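Local coordinates for putative uncharacterized protein (Pseudomonas phage 201phi2-1, PDB 3R4V) that is of unknown function but belongs to the phage tubulin-like family and holds guanosine-5'-diphosphate in a pocket, at residues 3-8 against 83-88; 21-26 against 171-176; 145-150 against 195-200; 205-210 against 269-274. All coordinates share one frame; numbering follows the deposited sequence. Where two conformers were deposited one is given.

Contact 1. Residues 3-8 against 83-88; sequences VKVCLI and FYIVCY
Cys6 sits opposite Tyr84 and uses both of its backbone polar atoms: Cys6 N gives its hydrogen to Phe83 O at 3.0 Å, and its carbonyl takes Ile85 N. Ile8 repeats the pattern two residues on: Ile8 N meets Ile85 O at 2.7 Å in a nearly straight bond, and Ile8 O accepts from Cys87 N at 2.8 Å, with an angle of 132° at the hydrogen. Between these rungs lie CA-H...O contacts, such as Val5 CA to Phe83 O at 3.2 Å. This is parallel pairing. Strands 6-10 and 84-89 are neighbours within the parallel part of the sheet, which in the tubulin family forms the nucleotide-binding half; the side chain of Cys87 lies about 9 Å from the bound GDP. The apolar contacts fall on two faces. On that of Leu7 and Ile85, both branched chains run side by side in the same direction, and Ile85 CD1 lies 4.1 Å from Leu7 CD2 and touches Val5 CG2. Ile85 CG1 stands anti to the carbonyl carbon (chi1 -60°), and the chain runs on extended, which brings CD1 against both methyls. Val5 CG2 also meets the edge of the Phe83 ring. Helix 161-178 packs here through Ile172, Val175 and Val176. On the face of Cys6, Ile8, Tyr84 and Val86, Tyr84 CD1 lies 3.7 Å from Cys6 CB and 4.1 Å from Ile8 CD1, both approaching the ring obliquely. The apolar ring suits this buried face against Leu106 of helix 95-108, and the hydroxyl finds polar partners in Ala81 N and Arg109 NH1.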
loop_
_atom_site.group_PDB
_atom_site.type_symbol
_atom_site.label_atom_id
_atom_site.label_comp_id
_atom_site.label_asym_id
_atom_site.label_seq_id
_atom_site.Cartn_x
_atom_site.Cartn_y
_atom_site.Cartn_z
ATOM N N VAL A 3 13.014 -5.904 15.844
ATOM C CA VAL A 3 11.696 -6.425 16.198
ATOM C C VAL A 3 11.219 -7.366 15.092
ATOM O O VAL A 3 11.821 -7.406 14.021
ATOM C CB VAL A 3 10.679 -5.287 16.399
ATOM C CG1 VAL A 3 11.042 -4.463 17.624
ATOM C CG2 VAL A 3 10.619 -4.403 15.160
ATOM N N LYS A 4 10.156 -8.126 15.347
ATOM C CA LYS A 4 9.655 -9.082 14.367
ATOM C C LYS A 4 9.080 -8.361 13.151
ATOM O O LYS A 4 9.333 -8.733 12.003
ATOM C CB LYS A 4 8.567 -9.983 14.972
ATOM C CG LYS A 4 9.034 -10.972 16.026
ATOM C CD LYS A 4 7.914 -11.961 16.348
ATOM C CE LYS A 4 8.142 -12.690 17.668
ATOM N NZ LYS A 4 9.384 -13.507 17.668
ATOM N N VAL A 5 8.291 -7.328 13.412
ATOM C CA VAL A 5 7.653 -6.586 12.336
ATOM C C VAL A 5 7.377 -5.162 12.778
ATOM O O VAL A 5 7.003 -4.906 13.931
ATOM C CB VAL A 5 6.324 -7.269 11.887
ATOM C CG1 VAL A 5 5.323 -7.277 13.015
ATOM C CG2 VAL A 5 5.736 -6.581 10.665
ATOM N N CYS A 6 7.604 -4.242 11.851
ATOM C CA CYS A 6 7.267 -2.854 12.058
ATOM C C CYS A 6 6.197 -2.453 11.035
ATOM O O CYS A 6 6.349 -2.688 9.834
ATOM C CB CYS A 6 8.529 -2.007 11.912
ATOM S SG CYS A 6 8.240 -0.253 11.938
ATOM N N LEU A 7 5.109 -1.861 11.521
ATOM C CA LEU A 7 4.015 -1.454 10.648
ATOM C C LEU A 7 4.023 0.058 10.465
ATOM O O LEU A 7 4.019 0.823 11.437
ATOM C CB LEU A 7 2.667 -1.897 11.220
ATOM C CG LEU A 7 2.494 -3.407 11.375
ATOM C CD1 LEU A 7 2.980 -3.846 12.751
ATOM C CD2 LEU A 7 1.047 -3.786 11.192
ATOM N N ILE A 8 4.004 0.483 9.207
ATOM C CA ILE A 8 4.111 1.896 8.881
ATOM C C ILE A 8 2.875 2.359 8.110
ATOM O O ILE A 8 2.490 1.728 7.124
ATOM C CB ILE A 8 5.353 2.127 8.022
ATOM C CG1 ILE A 8 6.605 1.728 8.808
ATOM C CG2 ILE A 8 5.420 3.581 7.557
ATOM C CD1 ILE A 8 7.802 1.430 7.939
ATOM N N PHE A 83 10.827 -7.559 9.317
ATOM C CA PHE A 83 9.848 -7.409 8.250
ATOM C C PHE A 83 9.111 -6.098 8.451
ATOM O O PHE A 83 8.977 -5.632 9.579
ATOM C CB PHE A 83 8.864 -8.592 8.284
ATOM C CG PHE A 83 8.033 -8.740 7.037
ATOM C CD1 PHE A 83 8.500 -9.469 5.947
ATOM C CD2 PHE A 83 6.779 -8.173 6.958
ATOM C CE1 PHE A 83 7.725 -9.619 4.801
ATOM C CE2 PHE A 83 6.001 -8.313 5.818
ATOM C CZ PHE A 83 6.469 -9.044 4.737
ATOM N N TYR A 84 8.660 -5.473 7.364
ATOM C CA TYR A 84 7.864 -4.254 7.497
ATOM C C TYR A 84 6.573 -4.357 6.704
ATOM O O TYR A 84 6.500 -5.040 5.692
ATOM C CB TYR A 84 8.628 -3.012 7.009
ATOM C CG TYR A 84 10.004 -2.810 7.627
ATOM C CD1 TYR A 84 10.223 -1.836 8.606
ATOM C CD2 TYR A 84 11.085 -3.583 7.221
ATOM C CE1 TYR A 84 11.495 -1.640 9.163
ATOM C CE2 TYR A 84 12.350 -3.390 7.769
ATOM C CZ TYR A 84 12.543 -2.428 8.741
ATOM O OH TYR A 84 13.801 -2.251 9.267
ATOM N N ILE A 85 5.558 -3.645 7.155
ATOM C CA ILE A 85 4.334 -3.513 6.381
ATOM C C ILE A 85 4.088 -2.019 6.207
ATOM O O ILE A 85 4.129 -1.271 7.185
ATOM C CB ILE A 85 3.161 -4.155 7.120
ATOM C CG1 ILE A 85 3.446 -5.648 7.343
ATOM C CG2 ILE A 85 1.842 -3.928 6.364
ATOM C CD1 ILE A 85 2.471 -6.346 8.275
ATOM N N VAL A 86 3.839 -1.581 4.974
ATOM C CA VAL A 86 3.578 -0.163 4.707
ATOM C C VAL A 86 2.164 0.023 4.152
ATOM O O VAL A 86 1.724 -0.768 3.333
ATOM C CB VAL A 86 4.544 0.376 3.672
ATOM C CG1 VAL A 86 4.450 1.906 3.630
ATOM C CG2 VAL A 86 5.959 -0.071 3.988
ATOM N N CYS A 87 1.461 1.068 4.576
ATOM C CA CYS A 87 0.059 1.209 4.198
ATOM C C CYS A 87 -0.344 2.662 3.965
ATOM O O CYS A 87 -0.130 3.519 4.815
ATOM C CB CYS A 87 -0.839 0.578 5.280
ATOM S SG CYS A 87 -2.619 0.840 5.032
ATOM N N TYR A 88 -0.930 2.932 2.809
ATOM C CA TYR A 88 -1.340 4.285 2.474
ATOM C C TYR A 88 -2.238 4.285 1.245
ATOM O O TYR A 88 -2.326 3.283 0.539
ATOM C CB TYR A 88 -0.094 5.150 2.214
ATOM C CG TYR A 88 0.843 4.571 1.167
ATOM C CD1 TYR A 88 0.746 4.962 -0.156
ATOM C CD2 TYR A 88 1.834 3.648 1.511
ATOM C CE1 TYR A 88 1.617 4.441 -1.138
ATOM C CE2 TYR A 88 2.706 3.131 0.537
ATOM C CZ TYR A 88 2.581 3.536 -0.772
ATOM O OH TYR A 88 3.426 3.024 -1.741
#

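Contact 2. Residues 21-26 against 171-176; sequences LVDLGE and KIRKVV
Asp23 and Arg173 meet head-on, carboxylate against the end of the guanidinium group, in a two-bond salt bridge. Arg173 NH2 reaches Asp23 OD1 at 2.7 Å in an almost straight bond (171° at the hydrogen), and Arg173 NH1 reaches Asp23 OD2 at 3.1 Å. The flat groups are turned only 23° from one another, so each nitrogen points at one oxygen on its syn side; OD1 is met slightly out of the carboxylate plane. Two bonds to two atoms fix the rotation of both groups. Arginine suits this place because its chain, extended from CG to NE, can span the gap from a helix whose backbone stays well back. Asp23 has CG wedged between its backbone N and carbonyl carbon (chi1 54°), which directs the carboxylate at the helix.

Leu21 lies across the guanidinium: its CD2 methyl rests over the centre of one face, 3.6 Å from Arg173 CZ, while the two chains slide past each other in opposite directions. The other methyl, Leu21 CD1, turns inward to Ile172 CD1 at 3.8 Å. The two branches of Leu21 thus meet two neighbouring helix residues, a charged flat face and a buried isoleucine. Further along, Leu24 CD1 touches Val176 CG2 at 4.2 Å. Residues 22-26 form a 3-10 segment, and Leu24 N bonds Leu21 O.

Residues 21-26 end the beta-alpha-beta crossover from strand 6-10 through helix 11-18 to parallel strand 28-32. Helix 161-178 packs beside it on the same face of the sheet: Leu21 and Ile172 both touch Phe9, Leu24 and Ile172 both touch Leu7.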
loop_
_atom_site.group_PDB
_atom_site.type_symbol
_atom_site.label_atom_id
_atom_site.label_comp_id
_atom_site.label_asym_id
_atom_site.label_seq_id
_atom_site.Cartn_x
_atom_site.Cartn_y
_atom_site.Cartn_z
ATOM N N LEU A 21 -5.727 -1.180 14.305
ATOM C CA LEU A 21 -4.588 -2.001 14.679
ATOM C C LEU A 21 -3.843 -1.478 15.908
ATOM O O LEU A 21 -2.689 -1.848 16.140
ATOM C CB LEU A 21 -3.632 -2.126 13.489
ATOM C CG LEU A 21 -4.245 -2.782 12.246
ATOM C CD1 LEU A 21 -3.422 -2.531 10.976
ATOM C CD2 LEU A 21 -4.419 -4.280 12.491
ATOM N N VAL A 22 -4.501 -0.636 16.707
ATOM C CA VAL A 22 -3.837 -0.016 17.849
ATOM C C VAL A 22 -3.401 -1.035 18.898
ATOM O O VAL A 22 -2.520 -0.760 19.712
ATOM C CB VAL A 22 -4.700 1.085 18.506
ATOM C CG1 VAL A 22 -4.828 2.287 17.577
ATOM C CG2 VAL A 22 -6.069 0.539 18.909
ATOM N N ASP A 23 -4.008 -2.218 18.872
ATOM C CA ASP A 23 -3.624 -3.259 19.809
ATOM C C ASP A 23 -2.186 -3.719 19.576
ATOM O O ASP A 23 -1.597 -4.372 20.436
ATOM C CB ASP A 23 -4.590 -4.442 19.722
ATOM C CG ASP A 23 -4.720 -4.976 18.311
ATOM O OD1 ASP A 23 -5.436 -4.350 17.497
ATOM O OD2 ASP A 23 -4.101 -6.019 18.020
ATOM N N LEU A 24 -1.625 -3.380 18.414
ATOM C CA LEU A 24 -0.239 -3.734 18.096
ATOM C C LEU A 24 0.759 -2.727 18.667
ATOM O O LEU A 24 1.968 -2.950 18.638
ATOM C CB LEU A 24 -0.045 -3.880 16.582
ATOM C CG LEU A 24 -0.879 -4.988 15.938
ATOM C CD1 LEU A 24 -0.565 -5.110 14.446
ATOM C CD2 LEU A 24 -0.653 -6.313 16.663
ATOM N N GLY A 25 0.245 -1.610 19.165
ATOM C CA GLY A 25 1.040 -0.677 19.946
ATOM C C GLY A 25 2.351 -0.180 19.363
ATOM O O GLY A 25 2.393 0.413 18.282
ATOM N N GLU A 26 3.427 -0.430 20.102
ATOM C CA GLU A 26 4.737 0.115 19.764
ATOM C C GLU A 26 5.216 -0.279 18.367
ATOM O O GLU A 26 6.060 0.409 17.789
ATOM C CB GLU A 26 5.778 -0.296 20.810
ATOM C CG GLU A 26 6.686 0.842 21.261
ATOM C CD GLU A 26 5.940 1.913 22.036
ATOM O OE1 GLU A 26 5.786 1.760 23.266
ATOM O OE2 GLU A 26 5.508 2.908 21.415
ATOM N N LYS A 171 -6.318 -8.252 6.503
ATOM C CA LYS A 171 -5.215 -8.775 5.701
ATOM C C LYS A 171 -3.870 -8.495 6.356
ATOM O O LYS A 171 -2.981 -9.347 6.347
ATOM C CB LYS A 171 -5.228 -8.186 4.292
ATOM C CG LYS A 171 -6.366 -8.663 3.407
ATOM C CD LYS A 171 -6.383 -7.806 2.144
ATOM C CE LYS A 171 -7.334 -8.312 1.084
ATOM N NZ LYS A 171 -7.242 -7.416 -0.117
ATOM N N ILE A 172 -3.720 -7.299 6.927
ATOM C CA ILE A 172 -2.490 -6.954 7.620
ATOM C C ILE A 172 -2.227 -7.924 8.769
ATOM O O ILE A 172 -1.101 -8.363 8.971
ATOM C CB ILE A 172 -2.518 -5.508 8.132
ATOM C CG1 ILE A 172 -2.464 -4.558 6.931
ATOM C CG2 ILE A 172 -1.329 -5.254 9.046
ATOM C CD1 ILE A 172 -2.493 -3.094 7.296
ATOM N N ARG A 173 -3.269 -8.250 9.524
ATOM C CA ARG A 173 -3.147 -9.246 10.583
ATOM C C ARG A 173 -2.667 -10.611 10.081
ATOM O O ARG A 173 -1.936 -11.308 10.789
ATOM C CB ARG A 173 -4.475 -9.409 11.312
ATOM C CG ARG A 173 -4.927 -8.140 12.002
ATOM C CD ARG A 173 -5.997 -8.443 13.019
ATOM N NE ARG A 173 -6.454 -7.232 13.690
ATOM C CZ ARG A 173 -5.871 -6.686 14.755
ATOM N NH1 ARG A 173 -4.780 -7.227 15.287
ATOM N NH2 ARG A 173 -6.378 -5.580 15.284
ATOM N N LYS A 174 -3.096 -11.010 8.889
ATOM C CA LYS A 174 -2.622 -12.281 8.344
ATOM C C LYS A 174 -1.127 -12.188 8.046
ATOM O O LYS A 174 -0.395 -13.150 8.250
ATOM C CB LYS A 174 -3.411 -12.710 7.097
ATOM C CG LYS A 174 -4.860 -13.123 7.364
ATOM C CD LYS A 174 -5.564 -13.481 6.063
ATOM C CE LYS A 174 -6.887 -14.211 6.299
ATOM N NZ LYS A 174 -7.850 -13.450 7.128
ATOM N N VAL A 175 -0.661 -11.029 7.577
ATOM C CA VAL A 175 0.768 -10.864 7.323
ATOM C C VAL A 175 1.537 -10.808 8.645
ATOM O O VAL A 175 2.639 -11.344 8.748
ATOM C CB VAL A 175 1.086 -9.597 6.460
ATOM C CG1 VAL A 175 2.597 -9.467 6.273
ATOM C CG2 VAL A 175 0.401 -9.721 5.124
ATOM N N VAL A 176 0.963 -10.153 9.655
ATOM C CA VAL A 176 1.600 -10.106 10.972
ATOM C C VAL A 176 1.739 -11.522 11.503
ATOM O O VAL A 176 2.762 -11.882 12.076
ATOM C CB VAL A 176 0.828 -9.212 11.968
ATOM C CG1 VAL A 176 1.357 -9.400 13.386
ATOM C CG2 VAL A 176 0.950 -7.741 11.540
#

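Contact 3. Residues 145-150 against 195-200; sequences HLPIVV and VRFTDK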
loop_
_atom_site.group_PDB
_atom_site.type_symbol
_atom_site.label_atom_id
_atom_site.label_comp_id
_atom_site.label_asym_id
_atom_site.label_seq_id
_atom_site.Cartn_x
_atom_site.Cartn_y
_atom_site.Cartn_z
ATOM N N HIS A 145 16.403 -2.096 -7.628
ATOM C CA HIS A 145 16.448 -3.475 -8.091
ATOM C C HIS A 145 15.825 -4.415 -7.057
ATOM O O HIS A 145 16.486 -5.283 -6.504
ATOM C CB HIS A 145 17.892 -3.901 -8.416
ATOM C CG HIS A 145 17.958 -5.062 -9.356
ATOM N ND1 HIS A 145 17.912 -4.911 -10.726
ATOM C CD2 HIS A 145 17.999 -6.394 -9.123
ATOM C CE1 HIS A 145 17.952 -6.103 -11.297
ATOM N NE2 HIS A 145 18.007 -7.018 -10.346
ATOM N N LEU A 146 14.537 -4.230 -6.792
ATOM C CA LEU A 146 13.876 -5.008 -5.767
ATOM C C LEU A 146 12.403 -5.061 -6.133
ATOM O O LEU A 146 11.871 -4.051 -6.586
ATOM C CB LEU A 146 14.022 -4.274 -4.434
ATOM C CG LEU A 146 13.313 -4.890 -3.246
ATOM C CD1 LEU A 146 14.078 -6.139 -2.849
ATOM C CD2 LEU A 146 13.198 -3.909 -2.067
ATOM N N PRO A 147 11.750 -6.221 -5.951
ATOM C CA PRO A 147 10.296 -6.224 -6.183
ATOM C C PRO A 147 9.621 -5.336 -5.155
ATOM O O PRO A 147 9.982 -5.352 -3.976
ATOM C CB PRO A 147 9.890 -7.679 -5.942
ATOM C CG PRO A 147 11.196 -8.464 -6.114
ATOM C CD PRO A 147 12.250 -7.556 -5.580
ATOM N N ILE A 148 8.655 -4.550 -5.609
ATOM C CA ILE A 148 7.860 -3.763 -4.683
ATOM C C ILE A 148 6.484 -4.387 -4.661
ATOM O O ILE A 148 5.716 -4.279 -5.621
ATOM C CB ILE A 148 7.813 -2.278 -5.094
ATOM C CG1 ILE A 148 9.228 -1.664 -5.046
ATOM C CG2 ILE A 148 6.796 -1.521 -4.217
ATOM C CD1 ILE A 148 9.868 -1.563 -3.649
ATOM N N VAL A 149 6.206 -5.108 -3.578
ATOM C CA VAL A 149 5.104 -6.058 -3.536
ATOM C C VAL A 149 3.963 -5.408 -2.797
ATOM O O VAL A 149 4.110 -5.035 -1.646
ATOM C CB VAL A 149 5.554 -7.332 -2.775
ATOM C CG1 VAL A 149 4.421 -8.306 -2.600
ATOM C CG2 VAL A 149 6.715 -7.999 -3.525
ATOM N N VAL A 150 2.831 -5.271 -3.474
ATOM C CA VAL A 150 1.705 -4.556 -2.893
ATOM C C VAL A 150 0.409 -5.335 -3.003
ATOM O O VAL A 150 0.141 -6.006 -3.991
ATOM C CB VAL A 150 1.515 -3.168 -3.545
ATOM C CG1 VAL A 150 2.866 -2.427 -3.646
ATOM C CG2 VAL A 150 0.866 -3.284 -4.902
ATOM N N VAL A 195 9.750 -12.647 -0.586
ATOM C CA VAL A 195 9.340 -11.316 -1.033
ATOM C C VAL A 195 10.441 -10.580 -1.816
ATOM O O VAL A 195 10.144 -9.775 -2.713
ATOM C CB VAL A 195 8.805 -10.459 0.146
ATOM C CG1 VAL A 195 9.934 -10.040 1.088
ATOM C CG2 VAL A 195 8.070 -9.254 -0.393
ATOM N N ARG A 196 11.702 -10.868 -1.487
ATOM C CA ARG A 196 12.853 -10.347 -2.235
ATOM C C ARG A 196 13.332 -11.403 -3.240
ATOM O O ARG A 196 14.512 -11.770 -3.259
ATOM C CB ARG A 196 13.996 -10.002 -1.283
ATOM C CG ARG A 196 13.676 -8.930 -0.234
ATOM C CD ARG A 196 14.912 -8.683 0.669
ATOM N NE ARG A 196 16.059 -8.282 -0.141
ATOM C CZ ARG A 196 16.293 -7.028 -0.507
ATOM N NH1 ARG A 196 15.489 -6.062 -0.085
ATOM N NH2 ARG A 196 17.330 -6.735 -1.277
ATOM N N PHE A 197 12.413 -11.904 -4.061
ATOM C CA PHE A 197 12.708 -13.075 -4.885
ATOM C C PHE A 197 13.796 -12.848 -5.936
ATOM O O PHE A 197 14.424 -13.796 -6.373
ATOM C CB PHE A 197 11.438 -13.667 -5.515
ATOM C CG PHE A 197 10.660 -12.694 -6.364
ATOM C CD1 PHE A 197 11.017 -12.474 -7.692
ATOM C CD2 PHE A 197 9.567 -12.009 -5.839
ATOM C CE1 PHE A 197 10.312 -11.578 -8.486
ATOM C CE2 PHE A 197 8.845 -11.119 -6.628
ATOM C CZ PHE A 197 9.212 -10.903 -7.951
ATOM N N THR A 198 14.011 -11.603 -6.349
ATOM C CA THR A 198 15.079 -11.310 -7.317
ATOM C C THR A 198 16.491 -11.450 -6.737
ATOM O O THR A 198 17.470 -11.463 -7.481
ATOM C CB THR A 198 14.958 -9.889 -7.883
ATOM O OG1 THR A 198 14.768 -8.979 -6.800
ATOM C CG2 THR A 198 13.773 -9.777 -8.840
ATOM N N ASP A 199 16.610 -11.549 -5.417
ATOM C CA ASP A 199 17.936 -11.666 -4.807
ATOM C C ASP A 199 18.626 -12.952 -5.263
ATOM O O ASP A 199 19.819 -12.948 -5.579
ATOM C CB ASP A 199 17.845 -11.638 -3.278
ATOM C CG ASP A 199 17.810 -10.228 -2.715
ATOM O OD1 ASP A 199 17.762 -9.270 -3.513
ATOM O OD2 ASP A 199 17.819 -10.085 -1.472
ATOM N N LYS A 200 17.872 -14.048 -5.294
ATOM C CA LYS A 200 18.423 -15.344 -5.689
ATOM C C LYS A 200 18.012 -15.769 -7.100
ATOM O O LYS A 200 18.645 -16.641 -7.699
ATOM C CB LYS A 200 18.034 -16.423 -4.677
ATOM C CG LYS A 200 18.518 -16.130 -3.269
ATOM C CD LYS A 200 18.288 -17.310 -2.342
ATOM C CE LYS A 200 18.995 -17.101 -1.011
ATOM N NZ LYS A 200 18.859 -18.281 -0.104
HETATM O O HOH W 1 17.114 -8.145 -5.917
HETATM O O HOH W 2 18.065 -5.081 -3.820
HETATM O O HOH W 3 10.944 -7.195 -2.260
#
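His145 O and Thr198 OG1 are joined by a water held by three groups: it accepts from Thr198 OG1 at 2.6 Å and donates to His145 O at 3.0 Å and to Asp199 OD1 at 2.7 Å. With no direct hydrogen bond between the two segments, such waters carry the polar link; another lies between Pro147 O and Val195 O. His145 ends its helix in a Schellman motif, which turns the chain into the strand.

Arg196 is held partly within its own segment, NE to Asp199 OD2 at 2.8 Å from above the carboxylate plane, and partly from outside it, NH1 to Ala111 O. The guanidinium, brought round by a bend at chi3, offers a face to Leu146, whose CD1 sits toward the rim, tightly packed at 3.1 Å from Arg196 NH1. A leucine branch is a fitting cover for so flat a group.

Pro147 CG lies over the face of the Phe197 ring, 3.7 Å from the centroid and 18° off the normal, a CH-pi contact that suits the compact, rigid proline ring. Thr198 OG1 comes up to Pro147 CD at 3.1 Å. Phe197 CG stands between its backbone N and carbonyl carbon (chi1 57°), folding the ring under the proline. The two valines cross, Val149 CG2 meeting Val195 CG2 at 3.6 Å.

The loop after helix 188-195, part of the tubulin-like C-terminal family region, covers the start of strand 148-154 in the parallel part of the sheet. Val149 and Val195 both rest on Val114 of strand 113-119, and Phe197 reaches Cys209 of strand 208-214.

Contact 4. Residues 205-210 against 269-274; sequences IPQVCE and INSVGV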
loop_
_atom_site.group_PDB
_atom_site.type_symbol
_atom_site.label_atom_id
_atom_site.label_comp_id
_atom_site.label_asym_id
_atom_site.label_seq_id
_atom_site.Cartn_x
_atom_site.Cartn_y
_atom_site.Cartn_z
ATOM N N ILE A 205 12.818 -9.891 -13.297
ATOM C CA ILE A 205 12.834 -8.438 -13.390
ATOM C C ILE A 205 12.158 -7.857 -12.159
ATOM O O ILE A 205 11.014 -8.190 -11.894
ATOM C CB ILE A 205 12.014 -7.992 -14.613
ATOM C CG1 ILE A 205 12.589 -8.609 -15.895
ATOM C CG2 ILE A 205 11.935 -6.467 -14.687
ATOM C CD1 ILE A 205 11.715 -8.409 -17.115
ATOM N N PRO A 206 12.850 -6.972 -11.417
ATOM C CA PRO A 206 12.187 -6.313 -10.288
ATOM C C PRO A 206 11.201 -5.264 -10.791
ATOM O O PRO A 206 11.536 -4.461 -11.664
ATOM C CB PRO A 206 13.342 -5.638 -9.553
ATOM C CG PRO A 206 14.348 -5.362 -10.611
ATOM C CD PRO A 206 14.236 -6.498 -11.598
ATOM N N GLN A 207 9.999 -5.265 -10.223
ATOM C CA GLN A 207 8.947 -4.370 -10.688
ATOM C C GLN A 207 7.851 -4.390 -9.636
ATOM O O GLN A 207 7.959 -5.134 -8.658
ATOM C CB GLN A 207 8.420 -4.844 -12.054
ATOM C CG GLN A 207 7.919 -6.290 -12.066
ATOM C CD GLN A 207 7.512 -6.839 -13.454
ATOM O OE1 GLN A 207 7.002 -7.950 -13.546
ATOM N NE2 GLN A 207 7.749 -6.070 -14.524
ATOM N N VAL A 208 6.807 -3.586 -9.826
ATOM C CA VAL A 208 5.659 -3.651 -8.925
ATOM C C VAL A 208 4.963 -4.999 -9.109
ATOM O O VAL A 208 4.641 -5.388 -10.234
ATOM C CB VAL A 208 4.654 -2.526 -9.163
ATOM C CG1 VAL A 208 3.435 -2.718 -8.255
ATOM C CG2 VAL A 208 5.289 -1.188 -8.849
ATOM N N CYS A 209 4.770 -5.707 -7.993
ATOM C CA CYS A 209 4.108 -6.993 -7.969
ATOM C C CYS A 209 2.891 -6.895 -7.069
ATOM O O CYS A 209 2.848 -6.042 -6.193
ATOM C CB CYS A 209 5.036 -8.036 -7.355
ATOM S SG CYS A 209 6.504 -8.341 -8.331
ATOM N N GLU A 210 1.922 -7.785 -7.264
ATOM C CA GLU A 210 0.794 -7.864 -6.341
ATOM C C GLU A 210 0.955 -9.003 -5.353
ATOM O O GLU A 210 1.459 -10.065 -5.688
ATOM C CB GLU A 210 -0.505 -8.110 -7.074
ATOM C CG GLU A 210 -1.146 -6.931 -7.774
ATOM C CD GLU A 210 -2.497 -7.339 -8.369
ATOM O OE1 GLU A 210 -3.524 -7.203 -7.668
ATOM O OE2 GLU A 210 -2.541 -7.836 -9.520
ATOM N N ILE A 269 2.568 -14.070 -4.722
ATOM C CA ILE A 269 3.036 -12.859 -5.392
ATOM C C ILE A 269 3.048 -13.110 -6.905
ATOM O O ILE A 269 3.600 -14.102 -7.357
ATOM C CB ILE A 269 4.459 -12.469 -4.903
ATOM C CG1 ILE A 269 4.455 -12.203 -3.394
ATOM C CG2 ILE A 269 5.010 -11.256 -5.687
ATOM C CD1 ILE A 269 5.817 -11.941 -2.792
ATOM N N ASN A 270 2.448 -12.206 -7.681
ATOM C CA ASN A 270 2.591 -12.234 -9.133
ATOM C C ASN A 270 2.762 -10.805 -9.610
ATOM O O ASN A 270 2.893 -9.917 -8.780
ATOM C CB ASN A 270 1.399 -12.905 -9.811
ATOM C CG ASN A 270 0.155 -12.060 -9.799
ATOM O OD1 ASN A 270 0.053 -11.081 -9.052
ATOM N ND2 ASN A 270 -0.820 -12.440 -10.624
ATOM N N SER A 271 2.769 -10.571 -10.921
ATOM C CA SER A 271 2.875 -9.178 -11.389
ATOM C C SER A 271 2.092 -8.921 -12.667
ATOM O O SER A 271 1.954 -7.767 -13.074
ATOM C CB SER A 271 4.338 -8.757 -11.581
ATOM O OG SER A 271 4.911 -9.443 -12.697
ATOM N N VAL A 272 1.590 -9.973 -13.309
ATOM C CA VAL A 272 0.892 -9.787 -14.581
ATOM C C VAL A 272 -0.394 -8.960 -14.419
ATOM O O VAL A 272 -0.837 -8.315 -15.351
ATOM C CB VAL A 272 0.628 -11.118 -15.322
ATOM C CG1 VAL A 272 -0.422 -11.946 -14.602
ATOM C CG2 VAL A 272 0.188 -10.846 -16.749
ATOM N N GLY A 273 -0.967 -8.960 -13.224
ATOM C CA GLY A 273 -2.231 -8.277 -12.985
ATOM C C GLY A 273 -2.085 -6.761 -12.909
ATOM O O GLY A 273 -3.083 -6.043 -12.979
ATOM N N VAL A 274 -0.856 -6.273 -12.756
ATOM C CA VAL A 274 -0.620 -4.824 -12.648
ATOM C C VAL A 274 -1.038 -4.094 -13.928
ATOM O O VAL A 274 -1.517 -2.962 -13.876
ATOM C CB VAL A 274 0.844 -4.519 -12.296
ATOM C CG1 VAL A 274 1.123 -2.998 -12.321
ATOM C CG2 VAL A 274 1.174 -5.092 -10.900
HETATM O O HOH W 4 -0.283 -8.700 -10.577
#
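Glu210 starts its run along the 269-274 segment at CB, which lies 3.6 Å from Asn270 OD1. Its CG, anti to the carbonyl carbon (chi1 -78°), passes Val274 CG2 at 4.3 Å. The chain stays extended beyond CG and so carries the carboxylate past the strand's end to the turn, where OE2 lies 3.5 Å from Gly273 CA. Glycine has no side chain to hold the oxygen off. A water completes the tip, donating to Glu210 OE2 at 2.6 Å and to Asn270 OD1 at 2.8 Å, with a weak bond from Gly273 N. Asn270 OD1 takes its stronger bond from His212 NE2, while ND2 serves Pro224 O, an amide well suited to a buried place needing both acceptor and donor.

The backbones of Glu210 and Asn270 form an antiparallel hydrogen-bonded pair, Glu210 N meeting Asn270 O at 2.8 Å and Asn270 N returning to Glu210 O. Beside it Cys209 CB packs against Ile269 CG2 at 3.6 Å. Ser271 OG, opening the type I turn to Val274, donates to Gln207 OE1 at 2.7 Å, tilted 31° from the amide carbonyl plane.

Both segments belong to the tubulin-like C-terminal family region. Strand 208-214 lies between 148-154 and 264-270, the latter running against it. The turn then leads into helix 274-294, whose first residue, Val274, shares Met134 of helix 124-144 with Val208.

In the fold
From the N terminus, the chain leaves 3-8, passes 21-26 and returns at 83-88, where contact 1 closes a loop of 74 residues. Contact 2 opens inside that loop and closes only at 171-176, so the two cross; they also touch, since helix 161-178 packs on the strands of contact 1. Contact 3 opens at 145-150, before contact 2 has closed, and therefore crosses it in turn, ending at 195-200. Contact 4 follows in series and closes across 58 residues. Contacts 3 and 4 adjoin through neighbouring strands 148-154 and 208-214. Contacts 1, 3 and 4 thus lie along one mixed sheet, from its parallel part to its antiparallel strands.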